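Local atomic coordinates of phospholyase (Arthrobacter aurescens, PDB entry 5G4I), a protein that acts as a pyridoxal-phosphate-dependent phospholyase related to class III transaminases, probably eliminating phosphate from a phosphorylated amine. Residues T84-T89 with G314-S319; H88-N93 with M307-F312; I371-S376 with N409-R414. All coordinates share one frame; numbering follows the deposited sequence.

Interactions 1 and 2 are neighbours, their centres about 9 Å apart. They share His88 and Thr89 in the loop between helices 72-82 and 94-104, and both touch the second subunit. Interaction 3 lies on the other side of the chain's centre, about 43 and 45 Å away between centres, and no other chain touches its segments. All three are largely buried, but their chemistry differs. Interaction 1 joins a loop to a capped helix start; interaction 2 joins two loops through an arginine over a ring, and waters; interaction 3 is a regular backbone pairing. The dimer relates the distant sites: Arg90 of interaction 2 and Arg414 of the second subunit bind one phosphate ion.

Interaction 1: T84-T89 with G314-S319; sequences TVNLHT and GNPVSS
The carboxamides of Asn86 and Asn315 meet with their planes 75° apart. Val317 CG2 lies over one face of the Asn86 amide, 3.4 Å from Asn86 CG. Asn86 OD1 and Ser318 N lie on opposite sides of the Asn315 amide plane. The motif is a helix N-cap: Asn315 precedes helix 316-331, and its OD1 accepts from Ser318 N at 2.8 Å in a nearly straight bond (173°), with the donor above the carbonyl plane. The Asn315 amide nitrogen donates to Phe312 O, which helps fix the rotation of the cap.

Asn86 brings a second carbonyl oxygen to the same helix start. A chi1 of -168°, putting CG opposite the backbone N, swings the Asn86 amide across to Val317, whose N donates a weak hydrogen bond to Asn86 OD1 at 3.4 Å. The price is a close approach of two acceptors, Asn86 OD1 and Asn315 OD1, 2.9 Å apart. The partly positive amino end of the helix would probably ease the repulsion between them.

Pro316 fills the first helical turn with its ring against the loop backbone, CD 3.1 Å from Leu87 O and CB 3.7 Å from Val85 O. Gln81 of helix 72-82 also touches this ring, and Leu87 packs on Asn62 of the second subunit, which places the loop at the dimer boundary. Further along, a water donates to Gly314 O and, weakly, to Leu87 O. Gly314 has positive phi, and a CB there would come tight against Thr89; as it is, Thr89 CG2 rests 3.5 Å from Gly314 O.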
loop_
_atom_site.group_PDB
_atom_site.type_symbol
_atom_site.label_atom_id
_atom_site.label_comp_id
_atom_site.label_asym_id
_atom_site.label_seq_id
_atom_site.Cartn_x
_atom_site.Cartn_y
_atom_site.Cartn_z
ATOM N N THR A 84 -21.360 -2.340 10.091
ATOM C CA THR A 84 -21.494 -3.803 10.269
ATOM C C THR A 84 -20.247 -4.413 10.879
ATOM O O THR A 84 -20.205 -4.730 12.096
ATOM C CB THR A 84 -21.896 -4.445 8.916
ATOM O OG1 THR A 84 -23.093 -3.812 8.384
ATOM C CG2 THR A 84 -22.175 -5.940 9.050
ATOM N N VAL A 85 -19.155 -4.570 10.093
ATOM C CA VAL A 85 -17.849 -5.071 10.635
ATOM C C VAL A 85 -16.737 -4.806 9.597
ATOM O O VAL A 85 -17.063 -4.700 8.402
ATOM C CB VAL A 85 -17.928 -6.592 10.984
ATOM C CG1 VAL A 85 -18.022 -7.495 9.777
ATOM C CG2 VAL A 85 -16.809 -7.021 11.926
ATOM N N ASN A 86 -15.504 -4.749 10.051
ATOM C CA ASN A 86 -14.378 -4.379 9.129
ATOM C C ASN A 86 -13.062 -5.048 9.457
ATOM O O ASN A 86 -12.016 -4.339 9.575
ATOM C CB ASN A 86 -14.266 -2.869 9.015
ATOM C CG ASN A 86 -13.333 -2.411 7.868
ATOM O OD1 ASN A 86 -13.220 -3.164 6.876
ATOM N ND2 ASN A 86 -12.843 -1.180 7.927
ATOM N N LEU A 87 -13.062 -6.384 9.532
ATOM C CA LEU A 87 -11.848 -7.097 10.033
ATOM C C LEU A 87 -11.055 -7.763 8.881
ATOM O O LEU A 87 -11.577 -8.102 7.805
ATOM C CB LEU A 87 -12.229 -8.208 11.044
ATOM C CG LEU A 87 -12.543 -7.718 12.482
ATOM C CD1 LEU A 87 -13.168 -8.827 13.292
ATOM C CD2 LEU A 87 -11.272 -7.178 13.149
ATOM N N HIS A 88 -9.788 -7.953 9.150
ATOM C CA HIS A 88 -8.849 -8.660 8.254
ATOM C C HIS A 88 -9.316 -10.112 7.942
ATOM O O HIS A 88 -10.203 -10.685 8.621
ATOM C CB HIS A 88 -7.447 -8.673 8.896
ATOM C CG HIS A 88 -7.472 -9.273 10.281
ATOM N ND1 HIS A 88 -7.464 -10.629 10.487
ATOM C CD2 HIS A 88 -7.684 -8.702 11.506
ATOM C CE1 HIS A 88 -7.665 -10.871 11.785
ATOM N NE2 HIS A 88 -7.834 -9.721 12.421
ATOM N N THR A 89 -8.623 -10.680 6.976
ATOM C CA THR A 89 -9.046 -11.976 6.395
ATOM C C THR A 89 -8.646 -13.215 7.188
ATOM O O THR A 89 -8.930 -14.360 6.669
ATOM C CB THR A 89 -8.462 -12.091 4.985
ATOM O OG1 THR A 89 -6.996 -11.959 4.999
ATOM C CG2 THR A 89 -9.093 -11.023 4.044
ATOM N N GLY A 314 -8.360 -6.849 1.239
ATOM C CA GLY A 314 -9.528 -7.752 1.372
ATOM C C GLY A 314 -10.386 -7.579 2.571
ATOM O O GLY A 314 -11.178 -8.484 2.926
ATOM N N ASN A 315 -10.200 -6.493 3.306
ATOM C CA ASN A 315 -11.148 -6.209 4.370
ATOM C C ASN A 315 -12.566 -6.017 3.767
ATOM O O ASN A 315 -12.718 -5.743 2.570
ATOM C CB ASN A 315 -10.666 -4.979 5.197
ATOM C CG ASN A 315 -10.852 -3.626 4.477
ATOM O OD1 ASN A 315 -11.960 -3.137 4.276
ATOM N ND2 ASN A 315 -9.751 -3.009 4.072
ATOM N N PRO A 316 -13.668 -6.165 4.577
ATOM C CA PRO A 316 -14.974 -6.134 4.039
ATOM C C PRO A 316 -15.406 -4.774 3.393
ATOM O O PRO A 316 -16.230 -4.754 2.487
ATOM C CB PRO A 316 -15.886 -6.411 5.283
ATOM C CG PRO A 316 -14.995 -7.119 6.253
ATOM C CD PRO A 316 -13.640 -6.552 6.008
ATOM N N VAL A 317 -14.869 -3.650 3.944
ATOM C CA VAL A 317 -15.215 -2.320 3.443
ATOM C C VAL A 317 -14.583 -2.011 2.038
ATOM O O VAL A 317 -15.251 -1.595 1.085
ATOM C CB VAL A 317 -14.893 -1.236 4.483
ATOM C CG1 VAL A 317 -15.079 0.137 3.879
ATOM C CG2 VAL A 317 -15.796 -1.429 5.682
ATOM N N SER A 318 -13.280 -2.338 1.894
ATOM C CA SER A 318 -12.632 -2.344 0.583
ATOM C C SER A 318 -13.364 -3.257 -0.425
ATOM O O SER A 318 -13.577 -2.844 -1.576
ATOM C CB SER A 318 -11.160 -2.798 0.714
ATOM O OG SER A 318 -10.381 -1.816 1.411
ATOM N N SER A 319 -13.756 -4.444 0.033
ATOM C CA SER A 319 -14.497 -5.383 -0.839
ATOM C C SER A 319 -15.836 -4.784 -1.258
ATOM O O SER A 319 -16.239 -4.925 -2.435
ATOM C CB SER A 319 -14.663 -6.712 -0.118
ATOM O OG SER A 319 -13.390 -7.311 0.237
HETATM O O HOH W 1 -12.398 -9.944 5.076
#

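Interaction 2: H88-N93 with M307-F312; sequences HTRYLN and MFFNTF. With PLP (pyridoxal-5'-phosphate), chain H; PO4 (phosphate ion), chain I.
A type I beta turn from His88 to Tyr91 faces the irregular run 307-312, and the chains come nearest where His88 CA lies 6.0 Å from Thr311 CA. Arg90 CD sits over one face of the Phe309 ring, 4.1 Å from the centroid and 23° off the normal, a CH-pi contact. The bend at chi3 (-67°) lays the guanidinium across the ring's outer end at 29° to its plane, with Arg90 NE 3.3 Å from Phe309 CZ. The NH2 group stands over the centre of the His88 imidazole. Thr89 OG1 and His88 CB lie at the edge of the Phe309 ring.

Past the rim, on the side of the Phe309 plane away from Arg90, water joins the loops. One water accepts from Thr89 N and donates to Thr311 O, 2.7 Å away; another links Thr89 OG1 with Asn310 O. His88 ND1 accepts from Arg90 N within the turn, while its NE2 bonds to Asn62 of the second subunit.

Arg90 NH2 donates at 3.0 Å to O2 of a phosphate ion, probably from the crystallisation liquor, and NH1 does so weakly; Lys412 and Arg414 of the second subunit bind it too. Replacing Arg90 by alanine would remove these donors and the cover over one face of Phe309, and is likely to leave that ring freer to shift. Thr311 grips the cofactor phosphate twice, through N and OG1, 2.7 Å from O1P of PLP, which is also held by Gly120 and Ser121 of the second subunit: a pyridoxal-phosphate site shared across the dimer, as in class III transaminases.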
loop_
_atom_site.group_PDB
_atom_site.type_symbol
_atom_site.label_atom_id
_atom_site.label_comp_id
_atom_site.label_asym_id
_atom_site.label_seq_id
_atom_site.Cartn_x
_atom_site.Cartn_y
_atom_site.Cartn_z
ATOM N N HIS A 88 -9.788 -7.953 9.150
ATOM C CA HIS A 88 -8.849 -8.660 8.254
ATOM C C HIS A 88 -9.316 -10.112 7.942
ATOM O O HIS A 88 -10.203 -10.685 8.621
ATOM C CB HIS A 88 -7.447 -8.673 8.896
ATOM C CG HIS A 88 -7.472 -9.273 10.281
ATOM N ND1 HIS A 88 -7.464 -10.629 10.487
ATOM C CD2 HIS A 88 -7.684 -8.702 11.506
ATOM C CE1 HIS A 88 -7.665 -10.871 11.785
ATOM N NE2 HIS A 88 -7.834 -9.721 12.421
ATOM N N THR A 89 -8.623 -10.680 6.976
ATOM C CA THR A 89 -9.046 -11.976 6.395
ATOM C C THR A 89 -8.646 -13.215 7.188
ATOM O O THR A 89 -8.930 -14.360 6.669
ATOM C CB THR A 89 -8.462 -12.091 4.985
ATOM O OG1 THR A 89 -6.996 -11.959 4.999
ATOM C CG2 THR A 89 -9.093 -11.023 4.044
ATOM N N ARG A 90 -8.065 -13.068 8.382
ATOM C CA ARG A 90 -7.833 -14.272 9.265
ATOM C C ARG A 90 -9.128 -14.732 9.962
ATOM O O ARG A 90 -9.162 -15.857 10.560
ATOM C CB ARG A 90 -6.674 -14.086 10.210
ATOM C CG ARG A 90 -5.385 -13.798 9.414
ATOM C CD ARG A 90 -4.244 -13.301 10.276
ATOM N NE ARG A 90 -4.628 -11.958 10.789
ATOM C CZ ARG A 90 -3.775 -11.155 11.477
ATOM N NH1 ARG A 90 -2.524 -11.583 11.748
ATOM N NH2 ARG A 90 -4.170 -9.956 11.901
ATOM N N TYR A 91 -10.198 -13.971 9.859
ATOM C CA TYR A 91 -11.535 -14.501 10.115
ATOM C C TYR A 91 -12.334 -14.615 8.798
ATOM O O TYR A 91 -12.194 -13.711 7.915
ATOM C CB TYR A 91 -12.267 -13.538 11.079
ATOM C CG TYR A 91 -11.620 -13.249 12.393
ATOM C CD1 TYR A 91 -11.585 -14.184 13.417
ATOM C CD2 TYR A 91 -10.998 -12.037 12.596
ATOM C CE1 TYR A 91 -10.978 -13.874 14.640
ATOM C CE2 TYR A 91 -10.396 -11.685 13.783
ATOM C CZ TYR A 91 -10.368 -12.626 14.827
ATOM O OH TYR A 91 -9.750 -12.308 16.040
ATOM N N LEU A 92 -13.158 -15.651 8.620
ATOM C CA LEU A 92 -13.978 -15.754 7.422
ATOM C C LEU A 92 -15.006 -14.639 7.362
ATOM O O LEU A 92 -15.536 -14.202 8.432
ATOM C CB LEU A 92 -14.725 -17.108 7.332
ATOM C CG LEU A 92 -13.908 -18.339 7.079
ATOM C CD1 LEU A 92 -14.832 -19.559 7.186
ATOM C CD2 LEU A 92 -13.346 -18.318 5.646
ATOM N N ASN A 93 -15.314 -14.147 6.181
ATOM C CA ASN A 93 -16.343 -13.095 5.964
ATOM C C ASN A 93 -16.720 -13.193 4.461
ATOM O O ASN A 93 -15.838 -13.357 3.581
ATOM C CB ASN A 93 -15.915 -11.704 6.369
ATOM C CG ASN A 93 -17.038 -10.655 6.287
ATOM O OD1 ASN A 93 -17.844 -10.420 7.318
ATOM N ND2 ASN A 93 -17.212 -10.080 5.153
ATOM N N MET A 307 4.873 -17.135 4.170
ATOM C CA MET A 307 3.731 -16.789 5.008
ATOM C C MET A 307 3.284 -15.339 4.681
ATOM O O MET A 307 3.501 -14.367 5.407
ATOM C CB MET A 307 4.043 -16.995 6.518
ATOM C CG MET A 307 2.878 -16.702 7.434
ATOM S SD MET A 307 1.125 -16.776 6.926
ATOM C CE MET A 307 0.901 -15.116 7.627
ATOM N N PHE A 308 2.714 -15.206 3.484
ATOM C CA PHE A 308 2.358 -13.888 2.927
ATOM C C PHE A 308 1.035 -13.378 3.509
ATOM O O PHE A 308 0.008 -14.080 3.449
ATOM C CB PHE A 308 2.281 -13.933 1.361
ATOM C CG PHE A 308 1.914 -12.577 0.757
ATOM C CD1 PHE A 308 2.864 -11.587 0.686
ATOM C CD2 PHE A 308 0.594 -12.310 0.386
ATOM C CE1 PHE A 308 2.493 -10.288 0.226
ATOM C CE2 PHE A 308 0.226 -11.018 -0.015
ATOM C CZ PHE A 308 1.169 -10.055 -0.079
ATOM N N PHE A 309 1.035 -12.098 3.942
ATOM C CA PHE A 309 -0.175 -11.501 4.577
ATOM C C PHE A 309 -0.061 -9.975 4.416
ATOM O O PHE A 309 0.993 -9.412 4.787
ATOM C CB PHE A 309 -0.329 -11.955 6.063
ATOM C CG PHE A 309 -1.575 -11.447 6.770
ATOM C CD1 PHE A 309 -2.844 -11.803 6.349
ATOM C CD2 PHE A 309 -1.440 -10.455 7.700
ATOM C CE1 PHE A 309 -4.009 -11.230 6.927
ATOM C CE2 PHE A 309 -2.597 -9.934 8.406
ATOM C CZ PHE A 309 -3.855 -10.298 7.996
ATOM N N ASN A 310 -1.167 -9.314 4.028
ATOM C CA ASN A 310 -1.356 -7.873 3.898
ATOM C C ASN A 310 -2.564 -7.549 4.780
ATOM O O ASN A 310 -3.669 -7.978 4.485
ATOM C CB ASN A 310 -1.501 -7.563 2.415
ATOM C CG ASN A 310 -1.797 -6.143 2.102
ATOM O OD1 ASN A 310 -2.535 -5.459 2.851
ATOM N ND2 ASN A 310 -1.251 -5.649 0.985
ATOM N N THR A 311 -2.362 -6.780 5.858
ATOM C CA THR A 311 -3.385 -6.659 6.903
ATOM C C THR A 311 -4.668 -6.014 6.405
ATOM O O THR A 311 -5.788 -6.438 6.779
ATOM C CB THR A 311 -2.849 -5.839 8.110
ATOM O OG1 THR A 311 -1.655 -6.463 8.637
ATOM C CG2 THR A 311 -3.894 -5.752 9.256
ATOM N N PHE A 312 -4.576 -4.923 5.652
ATOM C CA PHE A 312 -5.770 -4.195 5.177
ATOM C C PHE A 312 -6.366 -4.822 3.890
ATOM O O PHE A 312 -7.537 -4.593 3.608
ATOM C CB PHE A 312 -5.442 -2.703 4.900
ATOM C CG PHE A 312 -4.982 -1.907 6.123
ATOM C CD1 PHE A 312 -5.692 -1.936 7.308
ATOM C CD2 PHE A 312 -3.921 -1.028 5.977
ATOM C CE1 PHE A 312 -5.288 -1.114 8.374
ATOM C CE2 PHE A 312 -3.520 -0.211 7.033
ATOM C CZ PHE A 312 -4.219 -0.265 8.252
HETATM N N1 PLP H . 5.200 -3.729 11.330
HETATM C C2 PLP H . 4.645 -4.262 12.363
HETATM C C2A PLP H . 5.379 -4.232 13.709
HETATM C C3 PLP H . 3.326 -4.947 12.219
HETATM O O3 PLP H . 2.671 -5.453 13.326
HETATM C C4 PLP H . 2.628 -4.984 10.922
HETATM C C4A PLP H . 1.232 -5.493 10.761
HETATM C C5 PLP H . 3.389 -4.392 9.840
HETATM C C6 PLP H . 4.656 -3.773 10.102
HETATM C C5A PLP H . 2.807 -4.502 8.397
HETATM O O4P PLP H . 1.626 -3.757 8.236
HETATM P P PLP H . 0.784 -4.170 6.882
HETATM O O1P PLP H . 0.244 -5.603 6.912
HETATM O O2P PLP H . -0.238 -2.999 6.959
HETATM O O3P PLP H . 1.538 -3.826 5.669
HETATM P P PO4 I . -1.055 -8.767 14.713
HETATM O O1 PO4 I . 0.410 -9.069 14.566
HETATM O O2 PO4 I . -1.904 -8.860 13.540
HETATM O O3 PO4 I . -1.094 -7.366 15.281
HETATM O O4 PO4 I . -1.535 -9.782 15.767
HETATM O O HOH W 2 -6.922 -8.612 5.628
HETATM O O HOH W 3 -5.496 -10.319 3.361
#

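Interaction 3: I371-S376 with N409-R414; sequences IDIIES and NVLKMR. With PO4 (phosphate ion), chain D.
Asn409 reaches back to the end of the neighbouring strand. Its CB lies 3.5 Å and its CG 3.7 Å from Ile373 O; at the tip, Asn409 ND2 donates to that oxygen over 3.0 Å. That bond is nearly straight (169°) and lies in the asparagine's amide plane, though above the Ile373 carbonyl plane. CG sits between the backbone N and the carbonyl carbon (chi1 74°), which turns the amide toward Ile373. Ile373 N in turn donates to Asn409 O at 2.8 Å, bonding the two residues both ways.

The strands, 371-373 and 410-413, run antiparallel at 144°. Ile371 and Leu411 form a hydrogen-bonded pair, with Leu411 N donating to Ile371 O at 2.9 Å; Asp372 and Val410 form the next, non-hydrogen-bonded pair. The Ile371 and Leu411 side chains lie side by side, CG1 to CB 4.1 Å, on the face covered by helices 384-396 and 421-436. Asp372 projects from the other face, into a salt bridge with Arg363.

Arg414 NH1 donates at 2.8 Å to O1 of a phosphate ion, probably from the crystallisation liquor, and NH2 to its O2; Tyr61, Gln254 and, from the second subunit, Arg90 also bond to it. Lys412 NZ stands over one face of the guanidinium, toward its rim, near the ion. Such gathered positive charge would probably suit an anion, whereas the pairing rests on backbone bonds and one asparagine amide.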
loop_
_atom_site.group_PDB
_atom_site.type_symbol
_atom_site.label_atom_id
_atom_site.label_comp_id
_atom_site.label_asym_id
_atom_site.label_seq_id
_atom_site.Cartn_x
_atom_site.Cartn_y
_atom_site.Cartn_z
ATOM N N ILE A 371 -3.360 13.692 -28.539
ATOM C CA ILE A 371 -2.782 14.228 -29.815
ATOM C C ILE A 371 -1.386 14.834 -29.504
ATOM O O ILE A 371 -1.211 15.516 -28.496
ATOM C CB ILE A 371 -3.719 15.324 -30.446
ATOM C CG1 ILE A 371 -4.209 16.370 -29.431
ATOM C CG2 ILE A 371 -4.866 14.626 -31.176
ATOM C CD1 ILE A 371 -4.889 17.610 -30.070
ATOM N N ASP A 372 -0.591 14.801 -30.234
ATOM C CA ASP A 372 0.806 15.297 -30.325
ATOM C C ASP A 372 0.770 16.732 -30.784
ATOM O O ASP A 372 0.090 17.010 -31.789
ATOM C CB ASP A 372 1.563 14.829 -31.588
ATOM C CG ASP A 372 1.939 13.499 -31.692
ATOM O OD1 ASP A 372 1.956 12.743 -30.813
ATOM O OD2 ASP A 372 1.682 13.061 -32.784
ATOM N N ILE A 373 1.347 17.600 -29.959
ATOM C CA ILE A 373 1.366 19.076 -30.279
ATOM C C ILE A 373 2.773 19.400 -30.846
ATOM O O ILE A 373 3.818 19.060 -30.236
ATOM C CB ILE A 373 1.046 19.876 -29.040
ATOM C CG1 ILE A 373 -0.335 19.502 -28.427
ATOM C CG2 ILE A 373 1.060 21.416 -29.259
ATOM C CD1 ILE A 373 -1.523 19.518 -29.386
ATOM N N ILE A 374 2.759 20.026 -32.055
ATOM C CA ILE A 374 3.978 20.278 -32.868
ATOM C C ILE A 374 4.040 21.731 -33.349
ATOM O O ILE A 374 3.064 22.481 -33.307
ATOM C CB ILE A 374 4.044 19.318 -34.038
ATOM C CG1 ILE A 374 2.850 19.507 -34.960
ATOM C CG2 ILE A 374 4.231 17.866 -33.527
ATOM C CD1 ILE A 374 2.956 18.743 -36.277
ATOM N N GLU A 375 5.270 22.146 -33.710
ATOM C CA GLU A 375 5.445 23.463 -34.375
ATOM C C GLU A 375 4.807 23.383 -35.738
ATOM O O GLU A 375 4.795 22.308 -36.343
ATOM C CB GLU A 375 6.969 23.816 -34.476
ATOM C CG GLU A 375 7.757 23.887 -33.181
ATOM C CD GLU A 375 7.345 24.964 -32.215
ATOM O OE1 GLU A 375 6.495 25.870 -32.489
ATOM O OE2 GLU A 375 7.815 24.885 -31.078
ATOM N N SER A 376 4.314 24.556 -36.213
ATOM C CA SER A 376 3.651 24.617 -37.501
ATOM C C SER A 376 4.564 25.297 -38.522
ATOM O O SER A 376 4.070 25.778 -39.521
ATOM C CB SER A 376 2.361 25.403 -37.404
ATOM O OG SER A 376 2.625 26.685 -36.884
ATOM N N ASN A 409 4.699 16.758 -24.857
ATOM C CA ASN A 409 3.851 17.361 -25.900
ATOM C C ASN A 409 2.639 16.561 -26.346
ATOM O O ASN A 409 2.069 16.856 -27.394
ATOM C CB ASN A 409 4.712 17.712 -27.122
ATOM C CG ASN A 409 5.099 16.495 -27.913
ATOM O OD1 ASN A 409 5.606 15.526 -27.321
ATOM N ND2 ASN A 409 4.910 16.487 -29.188
ATOM N N VAL A 410 2.284 15.473 -25.610
ATOM C CA VAL A 410 1.070 14.711 -25.979
ATOM C C VAL A 410 -0.047 15.104 -25.027
ATOM O O VAL A 410 0.013 14.861 -23.831
ATOM C CB VAL A 410 1.316 13.208 -25.986
ATOM C CG1 VAL A 410 0.030 12.467 -26.359
ATOM C CG2 VAL A 410 2.476 12.815 -26.878
ATOM N N LEU A 411 -1.042 15.812 -25.583
ATOM C CA LEU A 411 -2.183 16.288 -24.802
ATOM C C LEU A 411 -3.055 15.094 -24.486
ATOM O O LEU A 411 -3.293 14.303 -25.402
ATOM C CB LEU A 411 -2.849 17.435 -25.689
ATOM C CG LEU A 411 -3.617 18.484 -25.055
ATOM C CD1 LEU A 411 -2.743 19.402 -24.203
ATOM C CD2 LEU A 411 -4.321 19.274 -26.101
ATOM N N LYS A 412 -3.359 14.908 -23.194
ATOM C CA LYS A 412 -3.981 13.689 -22.686
ATOM C C LYS A 412 -5.351 13.945 -22.117
ATOM O O LYS A 412 -5.508 14.822 -21.234
ATOM C CB LYS A 412 -3.190 13.170 -21.583
ATOM C CG LYS A 412 -3.695 11.896 -20.964
ATOM C CD LYS A 412 -3.439 11.913 -19.481
ATOM C CE LYS A 412 -2.292 11.098 -19.002
ATOM N NZ LYS A 412 -2.387 10.821 -17.556
ATOM N N MET A 413 -6.278 13.057 -22.504
ATOM C CA MET A 413 -7.689 13.201 -22.030
ATOM C C MET A 413 -8.235 11.853 -21.667
ATOM O O MET A 413 -8.092 10.891 -22.478
ATOM C CB MET A 413 -8.422 13.726 -23.146
ATOM C CG MET A 413 -8.007 15.181 -23.340
ATOM S SD MET A 413 -8.159 16.023 -24.867
ATOM C CE MET A 413 -8.607 15.243 -26.390
ATOM N N ARG A 414 -8.717 11.784 -20.441
ATOM C CA ARG A 414 -8.938 10.498 -19.753
ATOM C C ARG A 414 -9.921 10.810 -18.654
ATOM O O ARG A 414 -9.601 10.749 -17.494
ATOM C CB ARG A 414 -7.569 9.912 -19.221
ATOM C CG ARG A 414 -7.654 8.568 -18.398
ATOM C CD ARG A 414 -6.418 8.279 -17.498
ATOM N NE ARG A 414 -6.403 9.338 -16.476
ATOM C CZ ARG A 414 -5.361 9.554 -15.644
ATOM N NH1 ARG A 414 -4.386 8.610 -15.494
ATOM N NH2 ARG A 414 -5.336 10.520 -14.746
HETATM P P PO4 D . -1.828 10.005 -13.357
HETATM O O1 PO4 D . -1.927 8.965 -14.311
HETATM O O2 PO4 D . -3.131 10.426 -12.683
HETATM O O3 PO4 D . -1.772 11.131 -14.384
HETATM O O4 PO4 D . -0.665 10.034 -12.400
#